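Local coordinates for protein vacuolar aminopeptidase 1 (Saccharomyces cerevisiae, PDB 5JGF) that removes N-terminal amino acids, preferably neutral or hydrophobic ones, from peptides in the vacuole as a zinc-dependent dodecamer and is the main cargo of the cytoplasm-to-vacuole targeting pathway, at residues V28-F41 / R264-A278. Sequence-based numbering, arbitrary orientation.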
loop_
_atom_site.group_PDB
_atom_site.type_symbol
_atom_site.label_atom_id
_atom_site.label_comp_id
_atom_site.label_asym_id
_atom_site.label_seq_id
_atom_site.Cartn_x
_atom_site.Cartn_y
_atom_site.Cartn_z
ATOM N N VAL D 28 -49.139 -13.597 -11.406
ATOM C CA VAL D 28 -49.684 -12.315 -10.968
ATOM C C VAL D 28 -50.620 -11.704 -12.008
ATOM O O VAL D 28 -51.715 -11.248 -11.680
ATOM C CB VAL D 28 -48.552 -11.315 -10.643
ATOM C CG1 VAL D 28 -49.127 -9.927 -10.382
ATOM C CG2 VAL D 28 -47.782 -11.797 -9.415
ATOM N N VAL D 29 -50.175 -11.685 -13.258
ATOM C CA VAL D 29 -50.991 -11.152 -14.340
ATOM C C VAL D 29 -52.247 -12.005 -14.512
ATOM O O VAL D 29 -53.342 -11.469 -14.678
ATOM C CB VAL D 29 -50.194 -11.113 -15.660
ATOM C CG1 VAL D 29 -51.125 -10.801 -16.825
ATOM C CG2 VAL D 29 -49.095 -10.056 -15.571
ATOM N N SER D 30 -52.088 -13.325 -14.446
ATOM C CA SER D 30 -53.203 -14.256 -14.590
ATOM C C SER D 30 -54.195 -14.018 -13.477
ATOM O O SER D 30 -55.396 -14.078 -13.697
ATOM C CB SER D 30 -52.691 -15.696 -14.532
ATOM O OG SER D 30 -53.722 -16.616 -14.816
ATOM N N PHE D 31 -53.687 -13.772 -12.273
ATOM C CA PHE D 31 -54.531 -13.502 -11.108
ATOM C C PHE D 31 -55.406 -12.271 -11.328
ATOM O O PHE D 31 -56.609 -12.292 -11.057
ATOM C CB PHE D 31 -53.656 -13.261 -9.870
ATOM C CG PHE D 31 -54.413 -12.735 -8.676
ATOM C CD1 PHE D 31 -55.049 -13.605 -7.793
ATOM C CD2 PHE D 31 -54.493 -11.365 -8.440
ATOM C CE1 PHE D 31 -55.753 -13.111 -6.686
ATOM C CE2 PHE D 31 -55.195 -10.864 -7.339
ATOM C CZ PHE D 31 -55.824 -11.740 -6.461
ATOM N N PHE D 32 -54.793 -11.189 -11.796
ATOM C CA PHE D 32 -55.532 -9.956 -12.036
ATOM C C PHE D 32 -56.506 -10.076 -13.201
ATOM O O PHE D 32 -57.577 -9.460 -13.184
ATOM C CB PHE D 32 -54.570 -8.788 -12.278
ATOM C CG PHE D 32 -53.835 -8.343 -11.041
ATOM C CD1 PHE D 32 -54.524 -8.087 -9.863
ATOM C CD2 PHE D 32 -52.452 -8.179 -11.059
ATOM C CE1 PHE D 32 -53.849 -7.673 -8.709
ATOM C CE2 PHE D 32 -51.766 -7.765 -9.913
ATOM C CZ PHE D 32 -52.467 -7.514 -8.736
ATOM N N ALA D 33 -56.134 -10.852 -14.214
ATOM C CA ALA D 33 -57.007 -11.056 -15.364
ATOM C C ALA D 33 -58.266 -11.766 -14.901
ATOM O O ALA D 33 -59.377 -11.428 -15.314
ATOM C CB ALA D 33 -56.298 -11.896 -16.422
ATOM N N GLU D 34 -58.081 -12.756 -14.038
ATOM C CA GLU D 34 -59.193 -13.528 -13.506
ATOM C C GLU D 34 -60.101 -12.654 -12.654
ATOM O O GLU D 34 -61.329 -12.771 -12.717
ATOM C CB GLU D 34 -58.651 -14.684 -12.678
ATOM C CG GLU D 34 -59.695 -15.688 -12.251
ATOM C CD GLU D 34 -59.061 -16.916 -11.608
ATOM O OE1 GLU D 34 -59.701 -17.596 -10.784
ATOM O OE2 GLU D 34 -57.894 -17.212 -11.920
ATOM N N LEU D 35 -59.489 -11.776 -11.865
ATOM C CA LEU D 35 -60.228 -10.860 -11.002
ATOM C C LEU D 35 -61.023 -9.874 -11.852
ATOM O O LEU D 35 -62.177 -9.556 -11.545
ATOM C CB LEU D 35 -59.254 -10.091 -10.104
ATOM C CG LEU D 35 -59.873 -9.099 -9.116
ATOM C CD1 LEU D 35 -60.729 -9.861 -8.112
ATOM C CD2 LEU D 35 -58.770 -8.320 -8.401
ATOM N N LEU D 36 -60.394 -9.385 -12.916
ATOM C CA LEU D 36 -61.045 -8.445 -13.821
ATOM C C LEU D 36 -62.217 -9.117 -14.538
ATOM O O LEU D 36 -63.271 -8.502 -14.718
ATOM C CB LEU D 36 -60.035 -7.908 -14.840
ATOM C CG LEU D 36 -58.993 -6.954 -14.245
ATOM C CD1 LEU D 36 -57.802 -6.837 -15.185
ATOM C CD2 LEU D 36 -59.628 -5.592 -13.994
ATOM N N ASP D 37 -62.030 -10.372 -14.948
ATOM C CA ASP D 37 -63.099 -11.112 -15.620
ATOM C C ASP D 37 -64.303 -11.178 -14.689
ATOM O O ASP D 37 -65.431 -10.893 -15.084
ATOM C CB ASP D 37 -62.676 -12.549 -15.944
ATOM C CG ASP D 37 -61.665 -12.636 -17.067
ATOM O OD1 ASP D 37 -61.583 -11.700 -17.889
ATOM O OD2 ASP D 37 -60.961 -13.665 -17.136
ATOM N N LYS D 38 -64.044 -11.565 -13.446
ATOM C CA LYS D 38 -65.089 -11.684 -12.442
ATOM C C LYS D 38 -65.832 -10.372 -12.221
ATOM O O LYS D 38 -67.017 -10.370 -11.890
ATOM C CB LYS D 38 -64.490 -12.171 -11.119
ATOM C CG LYS D 38 -65.427 -12.027 -9.934
ATOM C CD LYS D 38 -64.877 -12.683 -8.683
ATOM C CE LYS D 38 -65.806 -12.431 -7.504
ATOM N NZ LYS D 38 -65.685 -13.483 -6.461
ATOM N N HIS D 39 -65.137 -9.255 -12.401
ATOM C CA HIS D 39 -65.759 -7.955 -12.203
ATOM C C HIS D 39 -66.225 -7.306 -13.498
ATOM O O HIS D 39 -66.330 -6.084 -13.612
ATOM C CB HIS D 39 -64.812 -7.053 -11.415
ATOM C CG HIS D 39 -64.718 -7.426 -9.969
ATOM N ND1 HIS D 39 -65.603 -6.956 -9.022
ATOM C CD2 HIS D 39 -63.902 -8.292 -9.323
ATOM C CE1 HIS D 39 -65.337 -7.516 -7.856
ATOM N NE2 HIS D 39 -64.310 -8.332 -8.011
ATOM N N ASN D 40 -66.498 -8.159 -14.477
ATOM C CA ASN D 40 -67.018 -7.744 -15.767
ATOM C C ASN D 40 -66.179 -6.830 -16.650
ATOM O O ASN D 40 -66.720 -5.977 -17.354
ATOM C CB ASN D 40 -68.409 -7.141 -15.561
ATOM C CG ASN D 40 -69.332 -8.079 -14.805
ATOM O OD1 ASN D 40 -69.732 -7.804 -13.672
ATOM N ND2 ASN D 40 -69.664 -9.206 -15.426
ATOM N N PHE D 41 -64.860 -6.996 -16.610
ATOM C CA PHE D 41 -63.984 -6.225 -17.485
ATOM C C PHE D 41 -63.810 -7.148 -18.687
ATOM O O PHE D 41 -63.542 -8.337 -18.525
ATOM C CB PHE D 41 -62.618 -5.960 -16.838
ATOM C CG PHE D 41 -62.597 -4.779 -15.906
ATOM C CD1 PHE D 41 -63.252 -4.825 -14.682
ATOM C CD2 PHE D 41 -61.901 -3.621 -16.251
ATOM C CE1 PHE D 41 -63.214 -3.734 -13.809
ATOM C CE2 PHE D 41 -61.854 -2.525 -15.387
ATOM C CZ PHE D 41 -62.513 -2.583 -14.163
ATOM N N ARG D 264 -45.319 -5.702 -6.186
ATOM C CA ARG D 264 -46.640 -6.325 -6.193
ATOM C C ARG D 264 -47.501 -5.752 -5.074
ATOM O O ARG D 264 -48.730 -5.888 -5.078
ATOM C CB ARG D 264 -46.487 -7.847 -6.081
ATOM C CG ARG D 264 -45.904 -8.428 -7.369
ATOM C CD ARG D 264 -45.336 -9.835 -7.260
ATOM N NE ARG D 264 -44.676 -10.159 -8.522
ATOM C CZ ARG D 264 -44.091 -11.319 -8.803
ATOM N NH1 ARG D 264 -44.080 -12.291 -7.905
ATOM N NH2 ARG D 264 -43.503 -11.501 -9.981
ATOM N N LEU D 265 -46.858 -5.086 -4.117
ATOM C CA LEU D 265 -47.586 -4.448 -3.016
ATOM C C LEU D 265 -48.433 -3.304 -3.599
ATOM O O LEU D 265 -49.640 -3.217 -3.350
ATOM C CB LEU D 265 -46.596 -3.906 -1.973
ATOM C CG LEU D 265 -47.125 -3.093 -0.787
ATOM C CD1 LEU D 265 -48.239 -3.853 -0.067
ATOM C CD2 LEU D 265 -45.964 -2.808 0.164
ATOM N N CYS D 266 -47.796 -2.428 -4.372
ATOM C CA CYS D 266 -48.516 -1.320 -5.000
ATOM C C CYS D 266 -49.427 -1.825 -6.116
ATOM O O CYS D 266 -50.525 -1.305 -6.312
ATOM C CB CYS D 266 -47.544 -0.292 -5.587
ATOM S SG CYS D 266 -46.784 0.794 -4.372
ATOM N N SER D 267 -48.964 -2.824 -6.859
ATOM C CA SER D 267 -49.766 -3.373 -7.950
ATOM C C SER D 267 -51.087 -3.919 -7.422
ATOM O O SER D 267 -52.148 -3.630 -7.975
ATOM C CB SER D 267 -48.999 -4.479 -8.678
ATOM O OG SER D 267 -47.908 -3.933 -9.402
ATOM N N PHE D 268 -51.019 -4.699 -6.346
ATOM C CA PHE D 268 -52.216 -5.280 -5.734
ATOM C C PHE D 268 -53.137 -4.180 -5.203
ATOM O O PHE D 268 -54.341 -4.172 -5.481
ATOM C CB PHE D 268 -51.814 -6.209 -4.586
ATOM C CG PHE D 268 -52.975 -6.879 -3.899
ATOM C CD1 PHE D 268 -53.518 -8.057 -4.408
ATOM C CD2 PHE D 268 -53.518 -6.338 -2.735
ATOM C CE1 PHE D 268 -54.586 -8.693 -3.762
ATOM C CE2 PHE D 268 -54.585 -6.964 -2.083
ATOM C CZ PHE D 268 -55.118 -8.144 -2.598
ATOM N N ALA D 269 -52.568 -3.251 -4.437
ATOM C CA ALA D 269 -53.349 -2.158 -3.871
ATOM C C ALA D 269 -54.020 -1.325 -4.962
ATOM O O ALA D 269 -55.181 -0.935 -4.824
ATOM C CB ALA D 269 -52.462 -1.266 -3.006
ATOM N N ALA D 270 -53.294 -1.049 -6.042
ATOM C CA ALA D 270 -53.854 -0.259 -7.134
ATOM C C ALA D 270 -54.979 -0.997 -7.861
ATOM O O ALA D 270 -56.015 -0.402 -8.169
ATOM C CB ALA D 270 -52.755 0.133 -8.124
ATOM N N MET D 271 -54.783 -2.283 -8.138
ATOM C CA MET D 271 -55.808 -3.064 -8.832
ATOM C C MET D 271 -57.067 -3.234 -7.986
ATOM O O MET D 271 -58.185 -3.132 -8.498
ATOM C CB MET D 271 -55.277 -4.445 -9.226
ATOM C CG MET D 271 -54.361 -4.451 -10.440
ATOM S SD MET D 271 -55.097 -3.713 -11.934
ATOM C CE MET D 271 -56.636 -4.476 -11.985
ATOM N N ILE D 272 -56.892 -3.499 -6.697
ATOM C CA ILE D 272 -58.040 -3.664 -5.815
ATOM C C ILE D 272 -58.798 -2.343 -5.755
ATOM O O ILE D 272 -60.028 -2.318 -5.770
ATOM C CB ILE D 272 -57.605 -4.086 -4.393
ATOM C CG1 ILE D 272 -56.999 -5.493 -4.435
ATOM C CG2 ILE D 272 -58.792 -4.053 -3.440
ATOM C CD1 ILE D 272 -57.946 -6.565 -4.943
ATOM N N ALA D 273 -58.062 -1.239 -5.701
ATOM C CA ALA D 273 -58.692 0.073 -5.658
ATOM C C ALA D 273 -59.505 0.293 -6.932
ATOM O O ALA D 273 -60.631 0.794 -6.881
ATOM C CB ALA D 273 -57.639 1.160 -5.517
ATOM N N LEU D 274 -58.935 -0.085 -8.074
ATOM C CA LEU D 274 -59.622 0.077 -9.353
ATOM C C LEU D 274 -60.922 -0.730 -9.378
ATOM O O LEU D 274 -61.957 -0.240 -9.828
ATOM C CB LEU D 274 -58.726 -0.382 -10.509
ATOM C CG LEU D 274 -59.384 -0.283 -11.892
ATOM C CD1 LEU D 274 -59.538 1.183 -12.263
ATOM C CD2 LEU D 274 -58.551 -1.010 -12.936
ATOM N N ILE D 275 -60.855 -1.969 -8.899
ATOM C CA ILE D 275 -62.021 -2.844 -8.867
ATOM C C ILE D 275 -63.099 -2.305 -7.930
ATOM O O ILE D 275 -64.280 -2.294 -8.281
ATOM C CB ILE D 275 -61.616 -4.290 -8.458
ATOM C CG1 ILE D 275 -61.408 -5.142 -9.714
ATOM C CG2 ILE D 275 -62.691 -4.928 -7.585
ATOM C CD1 ILE D 275 -60.424 -4.567 -10.696
ATOM N N CYS D 276 -62.696 -1.859 -6.743
ATOM C CA CYS D 276 -63.643 -1.304 -5.781
ATOM C C CYS D 276 -64.304 -0.073 -6.378
ATOM O O CYS D 276 -65.504 0.142 -6.220
ATOM C CB CYS D 276 -62.932 -0.910 -4.485
ATOM S SG CYS D 276 -62.361 -2.302 -3.495
ATOM N N TYR D 277 -63.504 0.737 -7.062
ATOM C CA TYR D 277 -63.990 1.953 -7.695
ATOM C C TYR D 277 -64.932 1.631 -8.851
ATOM O O TYR D 277 -65.991 2.250 -8.995
ATOM C CB TYR D 277 -62.796 2.779 -8.190
ATOM C CG TYR D 277 -63.140 3.853 -9.198
ATOM C CD1 TYR D 277 -62.882 3.665 -10.556
ATOM C CD2 TYR D 277 -63.717 5.059 -8.798
ATOM C CE1 TYR D 277 -63.187 4.652 -11.491
ATOM C CE2 TYR D 277 -64.027 6.049 -9.723
ATOM C CZ TYR D 277 -63.760 5.839 -11.066
ATOM O OH TYR D 277 -64.070 6.816 -11.986
ATOM N N ALA D 278 -64.545 0.654 -9.662
ATOM C CA ALA D 278 -65.332 0.238 -10.819
ATOM C C ALA D 278 -66.731 -0.249 -10.447
ATOM O O ALA D 278 -67.668 -0.122 -11.239
ATOM C CB ALA D 278 -64.591 -0.857 -11.578
HETATM O O HOH W 1 -65.880 -4.004 -9.827
#
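Phe-32 and Met-271 meet at the middle of a nearly parallel helix pair, helix 25-38 beside helix 261-278, packed on the mixed sheet of the M18 zinc aminopeptidase fold; the axes of the two segments come within 11.1 Å, their N-to-C directions 6° apart. Met-271 CG lies over one face of the Phe-32 ring, a CH-pi contact 3.7 Å from the centroid. The bend at chi2 (-56°) leaves SD above the same face as a more distant Met-aromatic contact, and the further bend at chi3 (-48°) turns CE toward Leu-36 CD2. The Phe-32 rim meets the backbone at Phe-268 CA, while Phe-31 CE2 approaches the edge of the Phe-268 ring; Phe-18 adds a ring to all three phenylalanines.

Apolar packing continues toward the C-terminal ends. Leu-36 CD2 touches Ile-275 CD1 at 3.5 Å and also sits over the centre of the Phe-41 ring, whose CZ edge meets Ala-278 CB. A Schellman motif with Asn-40 as C-prime residue ends helix 25-38, and its Phe-41 N to Leu-36 O bond helps bring this ring back to the interface.

At the other end, Val-28 CG2 covers one face of the Arg-264 guanidinium, 3.6 Å from NE. Hydrogen bonds from NE to Val-92 O and from NH1 to Pro-23 O fix the guanidinium; Val-92 and Arg-264 closely follow the zinc ligands His-91 and Asp-262.

No direct hydrogen bond joins the segments. Ile-275 CG2 stands over the centre of the His-39 ring, and one water bridges the pair, donating to Ile-275 O at 2.8 Å and weakly accepting from His-39 ND1.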